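Local coordinates for phage-like element PBSX protein xkdH (PDB 3F3B) that is of unknown function but, as a product of the defective prophage PBSX with a phage-barrel type of domain, probably serves in phage-particle structure or assembly, at residues Q58-Q61 against T67-H70; I37-T42 against N85-W90. One frame throughout, in Å; residues are numbered along the deposited sequence.

Interaction 1. Residues Q58-Q61 against T67-H70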
# COMPACT_ATOMS: atom_id res chain seq x y z
N GLN A 58 -14.74 -5.45 7.26
CA GLN A 58 -15.42 -6.49 6.50
C GLN A 58 -15.26 -7.83 7.21
O GLN A 58 -14.26 -8.06 7.90
CB GLN A 58 -14.85 -6.57 5.08
CG GLN A 58 -13.73 -7.58 4.88
CD GLN A 58 -13.15 -7.53 3.47
OE1 GLN A 58 -12.38 -6.63 3.14
NE2 GLN A 58 -13.54 -8.49 2.64
N LEU A 59 -16.26 -8.69 7.08
CA LEU A 59 -16.20 -9.99 7.72
C LEU A 59 -15.51 -10.93 6.73
O LEU A 59 -15.97 -11.08 5.60
CB LEU A 59 -17.61 -10.49 8.03
CG LEU A 59 -17.73 -11.64 9.03
CD1 LEU A 59 -17.27 -11.17 10.40
CD2 LEU A 59 -19.17 -12.12 9.10
N ILE A 60 -14.41 -11.54 7.16
CA ILE A 60 -13.68 -12.43 6.27
C ILE A 60 -13.78 -13.89 6.67
O ILE A 60 -13.22 -14.76 6.01
CB ILE A 60 -12.18 -12.04 6.19
CG1 ILE A 60 -11.46 -12.41 7.49
CG2 ILE A 60 -12.05 -10.54 5.94
CD1 ILE A 60 -9.96 -12.12 7.47
N GLN A 61 -14.49 -14.17 7.76
CA GLN A 61 -14.66 -15.54 8.22
C GLN A 61 -15.85 -15.64 9.17
O GLN A 61 -16.22 -14.66 9.81
CB GLN A 61 -13.39 -16.02 8.93
CG GLN A 61 -13.46 -17.47 9.40
CD GLN A 61 -12.32 -17.85 10.33
OE1 GLN A 61 -11.14 -17.67 10.00
NE2 GLN A 61 -12.66 -18.38 11.50
N THR A 67 -13.34 -10.06 11.63
CA THR A 67 -13.50 -8.79 10.97
C THR A 67 -12.19 -8.04 10.91
O THR A 67 -11.49 -7.93 11.90
CB THR A 67 -14.56 -7.94 11.67
OG1 THR A 67 -15.85 -8.53 11.45
CG2 THR A 67 -14.56 -6.51 11.12
N VAL A 68 -11.87 -7.53 9.72
CA VAL A 68 -10.65 -6.78 9.50
C VAL A 68 -10.98 -5.47 8.79
O VAL A 68 -12.13 -5.26 8.36
CB VAL A 68 -9.67 -7.57 8.60
CG1 VAL A 68 -9.39 -8.93 9.19
CG2 VAL A 68 -10.26 -7.70 7.20
N TYR A 69 -10.00 -4.59 8.68
CA TYR A 69 -10.21 -3.33 7.98
C TYR A 69 -10.08 -3.64 6.49
O TYR A 69 -9.14 -4.29 6.06
CB TYR A 69 -9.16 -2.30 8.40
CG TYR A 69 -9.41 -1.73 9.77
CD1 TYR A 69 -10.31 -0.69 9.96
CD2 TYR A 69 -8.77 -2.26 10.89
CE1 TYR A 69 -10.58 -0.19 11.23
CE2 TYR A 69 -9.03 -1.77 12.17
CZ TYR A 69 -9.94 -0.73 12.33
OH TYR A 69 -10.20 -0.25 13.59
N HIS A 70 -11.06 -3.20 5.71
CA HIS A 70 -11.04 -3.44 4.28
C HIS A 70 -10.29 -2.32 3.59
O HIS A 70 -9.53 -2.54 2.64
CB HIS A 70 -12.46 -3.54 3.74
CG HIS A 70 -12.54 -3.61 2.25
ND1 HIS A 70 -11.97 -4.62 1.52
CD2 HIS A 70 -13.11 -2.77 1.35
CE1 HIS A 70 -12.18 -4.41 0.23
NE2 HIS A 70 -12.87 -3.29 0.10
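Gln-58 pairs with Val-68 through two backbone hydrogen bonds, the pattern of a hydrogen-bonded antiparallel pair: Gln-58 N donates to Val-68 O at 2.8 Å, and Val-68 N returns to Gln-58 O at 3.1 Å. The second bond is the straighter. Beside it, Thr-67 CA comes 3.2 Å from Gln-58 O in a CA-H...O contact.

Gln-58 also takes the largest share of the buried surface. Its side chain runs alongside Val-68 on the same face of the sheet, extended beyond CG, and this reach carries the amide on to His-70. There Gln-58 OE1 takes a weak hydrogen bond from His-70 ND1 at 2.6 Å; the N-H is well off line, with the amide and imidazole planes 69° apart. Val-68 is branched at the beta carbon, which suits a strand. Its two methyls serve a second neighbour in a small apolar contact, Val-68 CG2 meeting Ile-60 CG2 at 3.6 Å while CG1 lies near Ile-60 CD1. Thr-67 faces the other side of the sheet in the non-hydrogen-bonded pair with Leu-59, where its OG1 lies beside the leucine CD1.

A backbone hydrogen bond joins Ile-60 and Gln-66, and Arg-114 of strand 107-114 touches both Gln-58 and Val-68. The pairing of this surface hairpin thus rests mainly on main-chain bonds, to which the weak Gln-58 to His-70 link probably adds little.

Interaction 2. Residues I37-T42 against N85-W90. With PO4 (phosphate ion), chain B.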
# COMPACT_ATOMS: atom_id res chain seq x y z
N ILE A 37 7.41 -5.91 -12.76
CA ILE A 37 7.19 -5.02 -11.62
C ILE A 37 6.91 -5.80 -10.34
O ILE A 37 6.05 -6.69 -10.32
CB ILE A 37 5.97 -4.09 -11.88
CG1 ILE A 37 6.03 -3.52 -13.30
CG2 ILE A 37 5.94 -2.98 -10.84
CD1 ILE A 37 7.31 -2.78 -13.63
N SER A 38 7.62 -5.45 -9.27
CA SER A 38 7.44 -6.11 -7.98
C SER A 38 8.00 -5.25 -6.85
O SER A 38 8.62 -4.22 -7.10
CB SER A 38 8.14 -7.47 -7.97
OG SER A 38 9.54 -7.32 -8.13
N TYR A 39 7.77 -5.68 -5.61
CA TYR A 39 8.25 -4.94 -4.45
C TYR A 39 9.57 -5.51 -3.94
O TYR A 39 9.85 -6.69 -4.14
CB TYR A 39 7.24 -4.99 -3.30
CG TYR A 39 5.85 -4.49 -3.62
CD1 TYR A 39 4.80 -5.38 -3.84
CD2 TYR A 39 5.58 -3.13 -3.69
CE1 TYR A 39 3.51 -4.93 -4.12
CE2 TYR A 39 4.29 -2.67 -3.97
CZ TYR A 39 3.27 -3.57 -4.18
OH TYR A 39 2.01 -3.12 -4.47
N PRO A 40 10.38 -4.68 -3.28
CA PRO A 40 11.67 -5.13 -2.75
C PRO A 40 11.48 -5.92 -1.44
O PRO A 40 10.39 -5.90 -0.86
CB PRO A 40 12.42 -3.82 -2.53
CG PRO A 40 11.30 -2.89 -2.11
CD PRO A 40 10.22 -3.22 -3.12
N ASP A 41 12.52 -6.61 -0.99
CA ASP A 41 12.46 -7.40 0.24
C ASP A 41 12.27 -6.53 1.46
O ASP A 41 11.50 -6.85 2.36
CB ASP A 41 13.75 -8.21 0.43
CG ASP A 41 13.71 -9.54 -0.29
OD1 ASP A 41 12.78 -9.77 -1.09
OD2 ASP A 41 14.63 -10.36 -0.04
N THR A 42 13.01 -5.42 1.50
CA THR A 42 12.93 -4.51 2.62
C THR A 42 12.18 -3.22 2.31
O THR A 42 12.09 -2.79 1.16
CB THR A 42 14.33 -4.16 3.15
OG1 THR A 42 15.09 -3.52 2.12
CG2 THR A 42 15.05 -5.43 3.60
N ASN A 85 -0.04 2.23 -5.79
CA ASN A 85 0.38 0.85 -5.93
C ASN A 85 1.45 0.56 -4.90
O ASN A 85 2.10 -0.49 -4.92
CB ASN A 85 0.88 0.56 -7.34
CG ASN A 85 -0.23 0.64 -8.37
OD1 ASN A 85 -1.27 -0.01 -8.24
ND2 ASN A 85 -0.03 1.46 -9.39
N ASP A 86 1.66 1.51 -3.99
CA ASP A 86 2.61 1.32 -2.91
C ASP A 86 2.02 0.24 -2.03
O ASP A 86 0.80 0.12 -1.94
CB ASP A 86 2.74 2.56 -2.03
CG ASP A 86 3.82 3.49 -2.48
OD1 ASP A 86 4.55 3.14 -3.44
OD2 ASP A 86 3.93 4.58 -1.87
N LYS A 87 2.87 -0.53 -1.37
CA LYS A 87 2.39 -1.54 -0.43
C LYS A 87 2.75 -1.01 0.95
O LYS A 87 3.91 -0.69 1.21
CB LYS A 87 3.07 -2.89 -0.64
CG LYS A 87 2.72 -3.91 0.46
CD LYS A 87 3.25 -5.31 0.16
CE LYS A 87 4.77 -5.36 0.15
NZ LYS A 87 5.26 -6.73 -0.13
N ILE A 88 1.77 -0.88 1.83
CA ILE A 88 2.07 -0.41 3.17
C ILE A 88 1.74 -1.53 4.15
O ILE A 88 0.76 -2.25 3.97
CB ILE A 88 1.27 0.87 3.55
CG1 ILE A 88 -0.20 0.52 3.78
CG2 ILE A 88 1.44 1.93 2.47
CD1 ILE A 88 -1.00 1.66 4.40
N ILE A 89 2.59 -1.67 5.16
CA ILE A 89 2.41 -2.68 6.18
C ILE A 89 2.06 -1.99 7.49
O ILE A 89 2.86 -1.22 8.03
CB ILE A 89 3.70 -3.48 6.40
CG1 ILE A 89 4.24 -4.04 5.07
CG2 ILE A 89 3.45 -4.59 7.42
CD1 ILE A 89 3.46 -5.18 4.49
N TRP A 90 0.85 -2.24 7.99
CA TRP A 90 0.40 -1.67 9.24
C TRP A 90 -0.09 -2.81 10.11
O TRP A 90 -1.01 -3.54 9.74
CB TRP A 90 -0.74 -0.67 9.01
CG TRP A 90 -1.43 -0.26 10.27
CD1 TRP A 90 -0.90 0.46 11.31
CD2 TRP A 90 -2.77 -0.59 10.66
NE1 TRP A 90 -1.83 0.60 12.31
CE2 TRP A 90 -2.99 -0.03 11.94
CE3 TRP A 90 -3.82 -1.30 10.04
CZ2 TRP A 90 -4.21 -0.16 12.62
CZ3 TRP A 90 -5.03 -1.42 10.72
CH2 TRP A 90 -5.21 -0.86 11.99
P PO4 B . 0.15 1.28 15.36
O1 PO4 B . 0.34 -0.19 15.47
O2 PO4 B . 0.33 1.91 16.70
O3 PO4 B . 1.14 1.84 14.42
O4 PO4 B . -1.22 1.56 14.87
O HOH W 1 8.02 -6.89 -0.46
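Tyr-39 lays one face of its ring against the aliphatic part of Lys-87. The lysine CB stands 3.5 Å above the ring plane, displaced toward the rim on the side of CE2 and CZ, in a CH-pi contact 3.8 Å from the ring centroid. The lysine chain leaves extended and then bends at chi3 (66°), bringing CE back near CG and CD1 of the tyrosine. Lysine suits this place, its methylenes covering an aromatic face while NZ reaches water. One water accepts from Lys-87 NZ at 2.8 Å and donates to Pro-40 O, tying the lysine to the loop after strand 36-38.

At the ring edge, Tyr-39 OH donates to Asn-85 O at 2.7 Å, the donor lying 33° out of the carbonyl plane. Face and edge contacts together limit how the phenol can turn. Lys-87 also makes a cation-pi contact with Tyr-14. Farther along, Trp-90 NE1 donates to O4 of a phosphate at 2.8 Å, an ion probably from the crystallisation liquor and also bonded to His-9 ND1 and Arg-10 N.

A loop tyrosine thus packs across the start of strand 87-90 within a curled, all-antiparallel beta fold consistent with a phage barrel.

Overall arrangement
Interaction 1 joins neighbouring strands of one hairpin, 48-61 and 66-77, its centre about 17 Å from the centre of the molecule and close to solvent; interaction 2, partly buried and centred about 7 Å from that point, brings together segments 43 residues apart. Along the chain the hairpin is nested inside the loop that interaction 2 closes. Their chemistry follows their place: main-chain pairing dominates the hairpin, whereas a side chain from a loop supplies the ring face and hydroxyl of the other. Both reach the same antiparallel sheet, and although their centres are about 22 Å apart they touch, Tyr-69 CD2 packing 3.8 Å from Trp-90 CZ3, so that strands 66-77 and 87-90 are linked by aromatic side chains.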